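Local coordinates for protein oxidoreductase, short-chain dehydrogenase/reductase family (PDB 3L6E) that probably reduces a ketone with a nicotinamide adenine dinucleotide cofactor, with likely 3-dehydrosphinganine reductase activity, as a Rossmann-fold member of the short-chain dehydrogenase/reductase family, at residues A[9-14]-A[18-23]; A[30-35]-A[41-46]; A[52-57]-A[68-73]; A[79-84]-A[113-118]. One frame throughout, in Å; residues are numbered along the deposited sequence.

Contact 1: A[9-14]-A[18-23]. With SO4 (sulfate ion), chain C.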
loop_
_atom_site.group_PDB
_atom_site.type_symbol
_atom_site.label_atom_id
_atom_site.label_comp_id
_atom_site.label_asym_id
_atom_site.label_seq_id
_atom_site.Cartn_x
_atom_site.Cartn_y
_atom_site.Cartn_z
ATOM N N THR A 9 -8.248 9.231 15.640
ATOM C CA THR A 9 -7.500 9.655 16.804
ATOM C C THR A 9 -6.301 10.480 16.381
ATOM O O THR A 9 -5.928 10.482 15.230
ATOM C CB THR A 9 -7.012 8.485 17.631
ATOM O OG1 THR A 9 -6.135 7.694 16.847
ATOM C CG2 THR A 9 -8.144 7.644 18.081
ATOM N N GLY A 10 -5.710 11.187 17.326
ATOM C CA GLY A 10 -4.605 12.069 17.031
ATOM C C GLY A 10 -5.029 13.032 15.961
ATOM O O GLY A 10 -4.298 13.302 15.024
ATOM N N ALA A 11 -6.241 13.542 16.107
ATOM C CA ALA A 11 -6.860 14.347 15.043
ATOM C C ALA A 11 -6.256 15.742 14.935
ATOM O O ALA A 11 -6.424 16.423 13.923
ATOM C CB ALA A 11 -8.363 14.444 15.270
ATOM N N GLY A 12 -5.564 16.156 15.990
ATOM C CA GLY A 12 -4.839 17.435 16.008
ATOM C C GLY A 12 -3.464 17.407 15.350
ATOM O O GLY A 12 -2.869 18.455 15.151
ATOM N N SER A 13 -2.952 16.218 15.015
ATOM C CA SER A 13 -1.669 16.100 14.284
ATOM C C SER A 13 -1.826 16.565 12.830
ATOM O O SER A 13 -2.940 16.580 12.293
ATOM C CB SER A 13 -1.161 14.654 14.321
ATOM O OG SER A 13 -2.083 13.781 13.665
ATOM N N GLY A 14 -0.723 16.959 12.196
ATOM C CA GLY A 14 -0.752 17.410 10.800
ATOM C C GLY A 14 -1.396 16.322 9.962
ATOM O O GLY A 14 -2.238 16.592 9.095
ATOM N N ALA A 18 -5.105 16.245 8.157
ATOM C CA ALA A 18 -5.241 15.977 6.724
ATOM C C ALA A 18 -6.205 14.815 6.443
ATOM O O ALA A 18 -7.009 14.866 5.510
ATOM C CB ALA A 18 -3.862 15.707 6.077
ATOM N N LEU A 19 -6.091 13.758 7.234
ATOM C CA LEU A 19 -6.969 12.613 7.088
ATOM C C LEU A 19 -8.411 12.997 7.384
ATOM O O LEU A 19 -9.299 12.553 6.685
ATOM C CB LEU A 19 -6.538 11.450 7.982
ATOM C CG LEU A 19 -5.251 10.674 7.652
ATOM C CD1 LEU A 19 -4.741 9.960 8.885
ATOM C CD2 LEU A 19 -5.449 9.686 6.510
ATOM N N THR A 20 -8.633 13.818 8.415
ATOM C CA THR A 20 -9.977 14.236 8.800
ATOM C C THR A 20 -10.588 15.040 7.676
ATOM O O THR A 20 -11.707 14.765 7.265
ATOM C CB THR A 20 -10.008 15.061 10.095
ATOM O OG1 THR A 20 -9.519 14.277 11.179
ATOM C CG2 THR A 20 -11.442 15.514 10.440
ATOM N N ILE A 21 -9.836 16.024 7.181
ATOM C CA ILE A 21 -10.255 16.862 6.068
ATOM C C ILE A 21 -10.643 16.026 4.852
ATOM O O ILE A 21 -11.679 16.266 4.235
ATOM C CB ILE A 21 -9.180 17.925 5.681
ATOM C CG1 ILE A 21 -8.887 18.847 6.871
ATOM C CG2 ILE A 21 -9.633 18.715 4.432
ATOM C CD1 ILE A 21 -7.779 19.850 6.668
ATOM N N GLY A 22 -9.812 15.035 4.534
ATOM C CA GLY A 22 -9.982 14.211 3.338
ATOM C C GLY A 22 -11.220 13.348 3.357
ATOM O O GLY A 22 -11.897 13.215 2.337
ATOM N N LEU A 23 -11.503 12.750 4.515
ATOM C CA LEU A 23 -12.695 11.927 4.723
ATOM C C LEU A 23 -13.957 12.785 4.700
ATOM O O LEU A 23 -15.015 12.337 4.260
ATOM C CB LEU A 23 -12.603 11.185 6.068
ATOM C CG LEU A 23 -11.557 10.077 6.252
ATOM C CD1 LEU A 23 -11.138 9.923 7.708
ATOM C CD2 LEU A 23 -12.029 8.742 5.684
HETATM S S SO4 C . -3.487 15.274 19.325
HETATM O O1 SO4 C . -3.502 16.675 19.723
HETATM O O2 SO4 C . -3.645 14.399 20.483
HETATM O O3 SO4 C . -4.624 15.119 18.427
HETATM O O4 SO4 C . -2.215 14.972 18.660
#
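The glycine-rich turn of the Rossmann fold, here Thr-Gly-Ala-Gly-Ser-Gly-Leu-Gly, runs straight into helix 14-25, and Gly14 and Ala18 join the two in the helix's first turn. Ala18 N donates to Gly14 O at 3.0 Å with an N-H...O angle of 160°, its nitrogen tilted 29° from the carbonyl plane. Ala18 CB also lies 3.5 Å from Gly14 O. Two residues further along the helix, Ala11 CB lies 4.3 Å from Thr20 OG1, a loose packing contact, since that hydroxyl spends its polarity on Gly16 O of its own helix. Gly10 to Ser13 form a type I beta turn held twice at one carbonyl. Gly10 O receives Ser13 N at 3.2 Å and, in the carbonyl plane, Ser13 OG at 2.6 Å. With chi1 at 62°, Ser13 OG can reach back over the turn to Gly10 and also cap Gly16 N, so the same hydroxyl ties the turn to the helix as its N-cap. A sulfate, probably from the crystallisation liquor, comes right up to the backbone on the loop: Gly12 N donates to its O3 at 2.8 Å. Arg35 N and Arg36 NE grip the same ion. Its place beside the glycine-rich turn and these arginines is consistent with the site that takes the adenosine phosphate of NADPH in related enzymes. The whole arrangement is the TGxxxGxG dinucleotide-binding motif of classical short-chain dehydrogenases, a tight turn and a capped helix after strand 5-9, where relatives bind the dinucleotide.

Contact 2: A[30-35]-A[41-46]. Unlike the reference sequence in segment 41-46: Gln42 (reference Glu), Leu45 (reference Glu). With SO4 (sulfate ion), chain C.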
loop_
_atom_site.group_PDB
_atom_site.type_symbol
_atom_site.label_atom_id
_atom_site.label_comp_id
_atom_site.label_asym_id
_atom_site.label_seq_id
_atom_site.Cartn_x
_atom_site.Cartn_y
_atom_site.Cartn_z
ATOM N N VAL A 30 -17.004 12.679 10.928
ATOM C CA VAL A 30 -15.770 12.278 11.604
ATOM C C VAL A 30 -15.772 12.649 13.072
ATOM O O VAL A 30 -15.933 13.808 13.403
ATOM C CB VAL A 30 -14.515 12.864 10.889
ATOM C CG1 VAL A 30 -13.262 12.417 11.577
ATOM C CG2 VAL A 30 -14.472 12.431 9.451
ATOM N N SER A 31 -15.621 11.653 13.944
ATOM C CA SER A 31 -15.423 11.920 15.362
ATOM C C SER A 31 -13.924 12.097 15.602
ATOM O O SER A 31 -13.151 11.124 15.542
ATOM C CB SER A 31 -15.961 10.778 16.213
ATOM O OG SER A 31 -17.366 10.810 16.249
HETATM N N MSE A 32 -13.515 13.337 15.828
HETATM C CA MSE A 32 -12.093 13.643 16.011
HETATM C C MSE A 32 -11.690 13.444 17.466
HETATM O O MSE A 32 -12.242 14.081 18.351
HETATM C CB MSE A 32 -11.800 15.086 15.588
HETATM C CG MSE A 32 -12.288 15.444 14.197
HETATM SE SE MSE A 32 -11.920 17.300 13.730
HETATM C CE MSE A 32 -12.837 18.196 15.194
HETATM N N MSE A 33 -10.730 12.568 17.718
HETATM C CA MSE A 33 -10.198 12.436 19.079
HETATM C C MSE A 33 -8.776 12.966 19.183
HETATM O O MSE A 33 -7.935 12.629 18.359
HETATM C CB MSE A 33 -10.246 10.990 19.551
HETATM C CG MSE A 33 -11.668 10.440 19.628
HETATM SE SE MSE A 33 -11.654 8.601 20.237
HETATM C CE MSE A 33 -13.575 8.237 20.013
ATOM N N GLY A 34 -8.527 13.790 20.200
ATOM C CA GLY A 34 -7.218 14.385 20.392
ATOM C C GLY A 34 -6.974 14.907 21.792
ATOM O O GLY A 34 -7.907 15.184 22.544
ATOM N N ARG A 35 -5.699 15.021 22.140
ATOM C CA ARG A 35 -5.272 15.523 23.452
ATOM C C ARG A 35 -5.338 17.048 23.539
ATOM O O ARG A 35 -5.434 17.605 24.630
ATOM C CB ARG A 35 -3.830 15.080 23.705
ATOM C CG ARG A 35 -3.652 13.992 24.734
ATOM C CD ARG A 35 -3.017 14.551 26.001
ATOM N NE ARG A 35 -3.994 15.111 26.937
ATOM C CZ ARG A 35 -3.719 15.467 28.192
ATOM N NH1 ARG A 35 -2.486 15.330 28.684
ATOM N NH2 ARG A 35 -4.679 15.962 28.960
ATOM N N GLN A 41 -10.887 22.459 18.177
ATOM C CA GLN A 41 -11.789 23.588 17.932
ATOM C C GLN A 41 -11.544 24.241 16.573
ATOM O O GLN A 41 -12.498 24.624 15.878
ATOM C CB GLN A 41 -11.665 24.657 19.030
ATOM C CG GLN A 41 -12.207 24.252 20.406
ATOM C CD GLN A 41 -12.166 25.396 21.414
ATOM O OE1 GLN A 41 -13.079 25.551 22.233
ATOM N NE2 GLN A 41 -11.120 26.214 21.343
ATOM N N GLN A 42 -10.263 24.390 16.218
ATOM C CA GLN A 42 -9.870 25.006 14.949
ATOM C C GLN A 42 -10.420 24.150 13.800
ATOM O O GLN A 42 -10.827 24.667 12.767
ATOM C CB GLN A 42 -8.333 25.222 14.878
ATOM C CG GLN A 42 -7.552 24.426 13.810
ATOM C CD GLN A 42 -6.021 24.312 14.063
ATOM O OE1 GLN A 42 -5.327 23.557 13.365
ATOM N NE2 GLN A 42 -5.507 25.036 15.064
ATOM N N GLN A 43 -10.455 22.835 14.011
ATOM C CA GLN A 43 -10.996 21.916 13.032
ATOM C C GLN A 43 -12.532 21.970 12.987
ATOM O O GLN A 43 -13.129 21.828 11.913
ATOM C CB GLN A 43 -10.495 20.498 13.303
ATOM C CG GLN A 43 -9.004 20.271 13.040
ATOM C CD GLN A 43 -8.633 20.309 11.566
ATOM O OE1 GLN A 43 -8.170 21.341 11.054
ATOM N NE2 GLN A 43 -8.818 19.180 10.874
ATOM N N GLU A 44 -13.162 22.160 14.145
ATOM C CA GLU A 44 -14.614 22.325 14.213
ATOM C C GLU A 44 -15.059 23.604 13.489
ATOM O O GLU A 44 -16.053 23.591 12.764
ATOM C CB GLU A 44 -15.125 22.285 15.672
ATOM C CG GLU A 44 -15.217 20.865 16.252
ATOM C CD GLU A 44 -15.989 20.779 17.573
ATOM O OE1 GLU A 44 -15.423 21.138 18.633
ATOM O OE2 GLU A 44 -17.151 20.323 17.555
ATOM N N LEU A 45 -14.283 24.679 13.665
ATOM C CA LEU A 45 -14.491 25.970 12.989
ATOM C C LEU A 45 -14.346 25.837 11.470
ATOM O O LEU A 45 -15.080 26.464 10.703
ATOM C CB LEU A 45 -13.491 27.007 13.529
ATOM C CG LEU A 45 -13.830 28.504 13.513
ATOM C CD1 LEU A 45 -13.552 29.134 14.875
ATOM C CD2 LEU A 45 -13.078 29.254 12.414
ATOM N N LEU A 46 -13.400 25.007 11.040
ATOM C CA LEU A 46 -13.184 24.776 9.616
ATOM C C LEU A 46 -14.251 23.880 8.976
ATOM O O LEU A 46 -14.691 24.157 7.868
ATOM C CB LEU A 46 -11.782 24.198 9.364
ATOM C CG LEU A 46 -11.359 23.903 7.915
ATOM C CD1 LEU A 46 -10.995 25.176 7.145
ATOM C CD2 LEU A 46 -10.201 22.921 7.877
HETATM S S SO4 C . -3.487 15.274 19.325
HETATM O O1 SO4 C . -3.502 16.675 19.723
HETATM O O2 SO4 C . -3.645 14.399 20.483
HETATM O O3 SO4 C . -4.624 15.119 18.427
HETATM O O4 SO4 C . -2.215 14.972 18.660
#
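Met32, modelled as selenomethionine, reaches from strand 30-34 to helix 41-46 and rests its outer end on Gln43 and Glu44. Its SE lies 3.5 Å from Gln43 CB, and its CE methyl lies 3.7 Å from Glu44 CG and 3.8 Å from Gln43 CB. The chain is extended at chi2 and then bends at chi3 (-57°), which brings CE against both residues. It meets the Gln43 side chain at about a right angle. The CB of Gln43 points at the strand, which puts it on the selenium; the bend at chi2 (-70°) swings only the amide end. One shell out, the Gln43 side chain also touches Arg17 of helix 14-25, Thr20 of that helix and Val51 of strand 51-55 pack on Met32, and Ile52 touches Glu44. Just past the strand's end, Arg35 N donates to sulfate O2 at 2.7 Å, nearly straight at 172°. Across the two segments only nonpolar atoms meet, the selenium and methyl against the aliphatic roots of polar residues. The contact is therefore van der Waals packing without directional bonds, and the polar ends of Gln43 and Glu44 play no part in it.

Contact 3: A[52-57]-A[68-73]. Unlike the reference sequence in segment 52-57: Val55 (reference Ala).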
loop_
_atom_site.group_PDB
_atom_site.type_symbol
_atom_site.label_atom_id
_atom_site.label_comp_id
_atom_site.label_asym_id
_atom_site.label_seq_id
_atom_site.Cartn_x
_atom_site.Cartn_y
_atom_site.Cartn_z
ATOM N N ILE A 52 -17.064 16.300 15.133
ATOM C CA ILE A 52 -17.010 16.749 16.521
ATOM C C ILE A 52 -15.620 16.515 17.084
ATOM O O ILE A 52 -14.966 15.517 16.761
ATOM C CB ILE A 52 -17.959 15.970 17.445
ATOM C CG1 ILE A 52 -18.206 14.583 16.869
ATOM C CG2 ILE A 52 -19.224 16.734 17.681
ATOM C CD1 ILE A 52 -18.167 13.498 17.874
ATOM N N GLY A 53 -15.204 17.422 17.959
ATOM C CA GLY A 53 -13.997 17.255 18.745
ATOM C C GLY A 53 -14.330 16.616 20.077
ATOM O O GLY A 53 -15.064 17.185 20.884
ATOM N N ILE A 54 -13.808 15.414 20.285
ATOM C CA ILE A 54 -13.842 14.775 21.589
ATOM C C ILE A 54 -12.432 14.884 22.157
ATOM O O ILE A 54 -11.478 14.371 21.577
ATOM C CB ILE A 54 -14.243 13.281 21.472
ATOM C CG1 ILE A 54 -15.645 13.141 20.883
ATOM C CG2 ILE A 54 -14.136 12.586 22.818
ATOM C CD1 ILE A 54 -15.792 11.903 20.040
ATOM N N VAL A 55 -12.285 15.598 23.262
ATOM C CA VAL A 55 -10.982 15.670 23.909
ATOM C C VAL A 55 -10.852 14.404 24.745
ATOM O O VAL A 55 -11.782 14.026 25.457
ATOM C CB VAL A 55 -10.804 16.929 24.770
ATOM C CG1 VAL A 55 -9.433 16.926 25.452
ATOM C CG2 VAL A 55 -10.953 18.186 23.921
ATOM N N ALA A 56 -9.699 13.745 24.614
ATOM C CA ALA A 56 -9.408 12.501 25.311
ATOM C C ALA A 56 -7.902 12.282 25.363
ATOM O O ALA A 56 -7.195 12.603 24.414
ATOM C CB ALA A 56 -10.072 11.331 24.599
ATOM N N ASP A 57 -7.424 11.740 26.478
ATOM C CA ASP A 57 -6.063 11.229 26.556
ATOM C C ASP A 57 -6.164 9.714 26.457
ATOM O O ASP A 57 -6.598 9.051 27.393
ATOM C CB ASP A 57 -5.366 11.666 27.852
ATOM C CG ASP A 57 -3.852 11.467 27.805
ATOM O OD1 ASP A 57 -3.296 11.300 26.695
ATOM O OD2 ASP A 57 -3.211 11.484 28.878
ATOM N N PHE A 68 -15.097 7.125 23.414
ATOM C CA PHE A 68 -15.765 6.321 22.403
ATOM C C PHE A 68 -17.284 6.350 22.558
ATOM O O PHE A 68 -18.005 6.295 21.552
ATOM C CB PHE A 68 -15.208 4.887 22.367
ATOM C CG PHE A 68 -14.031 4.713 21.427
ATOM C CD1 PHE A 68 -14.225 4.283 20.118
ATOM C CD2 PHE A 68 -12.733 4.987 21.846
ATOM C CE1 PHE A 68 -13.142 4.122 19.231
ATOM C CE2 PHE A 68 -11.643 4.830 20.981
ATOM C CZ PHE A 68 -11.843 4.398 19.665
ATOM N N ALA A 69 -17.752 6.474 23.808
ATOM C CA ALA A 69 -19.170 6.586 24.131
ATOM C C ALA A 69 -19.800 7.852 23.553
ATOM O O ALA A 69 -20.936 7.819 23.085
ATOM C CB ALA A 69 -19.400 6.521 25.656
ATOM N N ALA A 70 -19.058 8.961 23.593
ATOM C CA ALA A 70 -19.507 10.210 22.989
ATOM C C ALA A 70 -19.500 10.105 21.456
ATOM O O ALA A 70 -20.436 10.573 20.788
ATOM C CB ALA A 70 -18.641 11.385 23.467
ATOM N N ALA A 71 -18.459 9.478 20.906
ATOM C CA ALA A 71 -18.365 9.288 19.452
ATOM C C ALA A 71 -19.553 8.491 18.889
ATOM O O ALA A 71 -20.230 8.941 17.951
ATOM C CB ALA A 71 -17.073 8.623 19.082
ATOM N N VAL A 72 -19.784 7.304 19.444
ATOM C CA VAL A 72 -20.951 6.510 19.093
ATOM C C VAL A 72 -22.243 7.299 19.356
ATOM O O VAL A 72 -23.170 7.263 18.545
ATOM C CB VAL A 72 -20.958 5.163 19.840
ATOM C CG1 VAL A 72 -22.336 4.489 19.746
ATOM C CG2 VAL A 72 -19.864 4.246 19.281
ATOM N N GLU A 73 -22.286 8.037 20.463
ATOM C CA GLU A 73 -23.439 8.886 20.776
ATOM C C GLU A 73 -23.766 9.836 19.617
ATOM O O GLU A 73 -24.936 9.996 19.251
ATOM C CB GLU A 73 -23.191 9.669 22.071
ATOM C CG GLU A 73 -24.237 10.742 22.418
ATOM C CD GLU A 73 -23.889 11.533 23.680
ATOM O OE1 GLU A 73 -24.778 12.255 24.196
ATOM O OE2 GLU A 73 -22.732 11.435 24.164
#
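Val72 N closes a helical turn on Phe68 O at 2.9 Å, and that turn presents Ala70 and Ala71 to Ile54 of strand 52-55. The side chains that meet between strand and helix are apolar. The CD1 methyl of Ile54 lies 3.6 Å from Ala71 CB and is also close to the backbone, 3.7 Å from Ala71 N. Nearer the root of the same branch, Ile54 CG1 is 4.3 Å from Ala70 CB. With chi1 at -62° CG1 stands beside the backbone N of Ile54, and this sends the long branch, not CG2, onto the pair of alanines. Small methyls on the helix allow a close approach: the CA atoms of Ile54 and Ala70 are 7.4 Å apart. Two residues earlier, Ile52 also points toward the helix, from the same face of the strand. Strand 51-55 is the outermost strand at its end of the sheet, bonded through its backbone to strand 29-34. Helix 61-75 lies over both: Ala71 reaches Ser31 and Met33 of the inner strand, Ala67 also packs on Ile54, and Phe68 points away from strand 51-55, touching Met33 and, on helix 98-123, Val115, Gln118 and Leu122.

Contact 4: A[79-84]-A[113-118]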
loop_
_atom_site.group_PDB
_atom_site.type_symbol
_atom_site.label_atom_id
_atom_site.label_comp_id
_atom_site.label_asym_id
_atom_site.label_seq_id
_atom_site.Cartn_x
_atom_site.Cartn_y
_atom_site.Cartn_z
ATOM N N GLU A 79 -17.690 2.825 10.933
ATOM C CA GLU A 79 -17.165 1.927 9.908
ATOM C C GLU A 79 -15.624 1.850 9.948
ATOM O O GLU A 79 -15.028 0.815 9.610
ATOM C CB GLU A 79 -17.594 2.393 8.514
ATOM C CG GLU A 79 -19.094 2.622 8.350
ATOM C CD GLU A 79 -19.450 3.168 6.977
ATOM O OE1 GLU A 79 -20.585 2.906 6.502
ATOM O OE2 GLU A 79 -18.589 3.852 6.370
ATOM N N LEU A 80 -14.980 2.947 10.337
ATOM C CA LEU A 80 -13.519 2.992 10.338
ATOM C C LEU A 80 -13.005 3.687 11.577
ATOM O O LEU A 80 -13.468 4.779 11.930
ATOM C CB LEU A 80 -12.973 3.661 9.060
ATOM C CG LEU A 80 -11.509 4.129 8.989
ATOM C CD1 LEU A 80 -10.548 2.962 9.086
ATOM C CD2 LEU A 80 -11.224 4.958 7.717
ATOM N N VAL A 81 -12.078 3.012 12.258
ATOM C CA VAL A 81 -11.315 3.614 13.332
ATOM C C VAL A 81 -9.897 3.801 12.812
ATOM O O VAL A 81 -9.188 2.841 12.479
ATOM C CB VAL A 81 -11.370 2.816 14.656
ATOM C CG1 VAL A 81 -10.517 3.510 15.735
ATOM C CG2 VAL A 81 -12.803 2.755 15.163
ATOM N N LEU A 82 -9.523 5.066 12.696
ATOM C CA LEU A 82 -8.238 5.449 12.171
ATOM C C LEU A 82 -7.409 5.892 13.346
ATOM O O LEU A 82 -7.645 6.954 13.920
ATOM C CB LEU A 82 -8.396 6.589 11.176
ATOM C CG LEU A 82 -7.733 6.421 9.815
ATOM C CD1 LEU A 82 -7.786 7.719 9.033
ATOM C CD2 LEU A 82 -6.311 5.957 9.970
ATOM N N HIS A 83 -6.472 5.052 13.745
ATOM C CA HIS A 83 -5.657 5.380 14.894
ATOM C C HIS A 83 -4.338 6.003 14.461
ATOM O O HIS A 83 -3.529 5.367 13.782
ATOM C CB HIS A 83 -5.426 4.177 15.801
ATOM C CG HIS A 83 -4.712 4.526 17.070
ATOM N ND1 HIS A 83 -3.426 4.112 17.342
ATOM C CD2 HIS A 83 -5.086 5.296 18.116
ATOM C CE1 HIS A 83 -3.046 4.598 18.508
ATOM N NE2 HIS A 83 -4.032 5.324 18.994
ATOM N N CYS A 84 -4.155 7.263 14.834
ATOM C CA CYS A 84 -2.924 7.983 14.578
ATOM C C CYS A 84 -2.141 8.118 15.864
ATOM O O CYS A 84 -2.277 9.114 16.558
ATOM C CB CYS A 84 -3.221 9.364 14.013
ATOM S SG CYS A 84 -3.967 9.302 12.413
ATOM N N ILE A 113 -3.094 -0.097 21.966
ATOM C CA ILE A 113 -3.758 -1.292 22.521
ATOM C C ILE A 113 -5.194 -1.032 22.981
ATOM O O ILE A 113 -6.089 -1.831 22.703
ATOM C CB ILE A 113 -2.919 -1.929 23.641
ATOM C CG1 ILE A 113 -1.661 -2.553 23.022
ATOM C CG2 ILE A 113 -3.729 -2.988 24.398
ATOM C CD1 ILE A 113 -0.683 -3.137 24.003
ATOM N N LEU A 114 -5.403 0.087 23.666
ATOM C CA LEU A 114 -6.716 0.447 24.200
ATOM C C LEU A 114 -7.716 0.825 23.103
ATOM O O LEU A 114 -8.885 0.449 23.168
ATOM C CB LEU A 114 -6.591 1.585 25.210
ATOM C CG LEU A 114 -5.854 1.331 26.525
ATOM C CD1 LEU A 114 -5.464 2.661 27.134
ATOM C CD2 LEU A 114 -6.681 0.495 27.513
ATOM N N VAL A 115 -7.257 1.551 22.088
ATOM C CA VAL A 115 -8.127 1.865 20.960
ATOM C C VAL A 115 -8.526 0.573 20.232
ATOM O O VAL A 115 -9.682 0.400 19.831
ATOM C CB VAL A 115 -7.471 2.900 20.022
ATOM C CG1 VAL A 115 -8.226 3.035 18.689
ATOM C CG2 VAL A 115 -7.373 4.245 20.728
ATOM N N ALA A 116 -7.565 -0.329 20.071
ATOM C CA ALA A 116 -7.796 -1.567 19.353
ATOM C C ALA A 116 -8.827 -2.430 20.099
ATOM O O ALA A 116 -9.775 -2.915 19.491
ATOM C CB ALA A 116 -6.504 -2.313 19.162
ATOM N N GLN A 117 -8.662 -2.566 21.417
ATOM C CA GLN A 117 -9.570 -3.391 22.227
ATOM C C GLN A 117 -10.958 -2.800 22.292
ATOM O O GLN A 117 -11.946 -3.525 22.263
ATOM C CB GLN A 117 -9.050 -3.568 23.653
ATOM C CG GLN A 117 -7.830 -4.422 23.737
ATOM C CD GLN A 117 -7.207 -4.423 25.105
ATOM O OE1 GLN A 117 -6.235 -5.141 25.337
ATOM N NE2 GLN A 117 -7.765 -3.632 26.033
ATOM N N GLN A 118 -11.022 -1.482 22.412
ATOM C CA GLN A 118 -12.282 -0.766 22.365
ATOM C C GLN A 118 -12.976 -0.966 20.993
ATOM O O GLN A 118 -14.193 -1.090 20.929
ATOM C CB GLN A 118 -12.044 0.715 22.702
ATOM C CG GLN A 118 -13.288 1.579 22.837
ATOM C CD GLN A 118 -14.042 1.409 24.149
ATOM O OE1 GLN A 118 -15.262 1.581 24.188
ATOM N NE2 GLN A 118 -13.327 1.079 25.230
#
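Val115 wedges both of its methyls against strand 80-84, where Val81 and the ring of His83 receive them. Its CG1 sits between the two, 3.8 Å from Val81 CG1 and 3.9 Å from His83 CD2, while its CG2 makes the closest approach to the ring, 3.6 Å from His83 CD2 and 3.9 Å from His83 NE2. Val115 CB is 3.9 Å from His83 CD2 as well, so the branch point itself borders the imidazole. The CG2 methyl approaches the ring obliquely. His83 has CG anti to the backbone N (chi1 -174°), which swings the imidazole toward the helix, so that CD2 and NE2 face Val115. All three residues are buried. This is helix 98-123 packed on a central strand of the parallel Rossmann sheet, and the strand leads into the segment where short-chain dehydrogenases carry their NNAG motif; His83 and Cys84 appear to stand in the places of its two asparagines. Two weak hydrogen bonds steady the imidazole: His83 ND1 with Asn132 OD1 on neighbouring strand 128-137, and NE2 with Ser111 OG one helical turn before Val115. On the other flank of the strand, Thr9 OG1 bonds to Cys84 N. Farther along the helix Gln118 turns from the strand to helix 61-75, where NE2 is bonded to Asp65 and the side chain packs on Phe68.

How the contacts relate
Contacts 2 to 4 each pack a helix on a strand of one parallel sheet; contact 1 lies at the loop following strand 5-9. Contact 4 is the most central, its centre about 7 Å from the chain's centre; contacts 2 and 3 are buried but their centres lie about 14 Å from it, and contact 1 is partly open. Contacts 1 and 2 share the sulfate and touch where Ala11 N probably bonds to Met33 O (3.0 Å). Contacts 2 and 3 hold neighbouring strands, while Phe68 links contact 3 to contact 4. Chemistry changes with place: backbone polarity and an anion at the glycine-rich turn, selenium on aliphatic roots in contact 2, aliphatic side chains in contact 3, methyls and imidazole in contact 4.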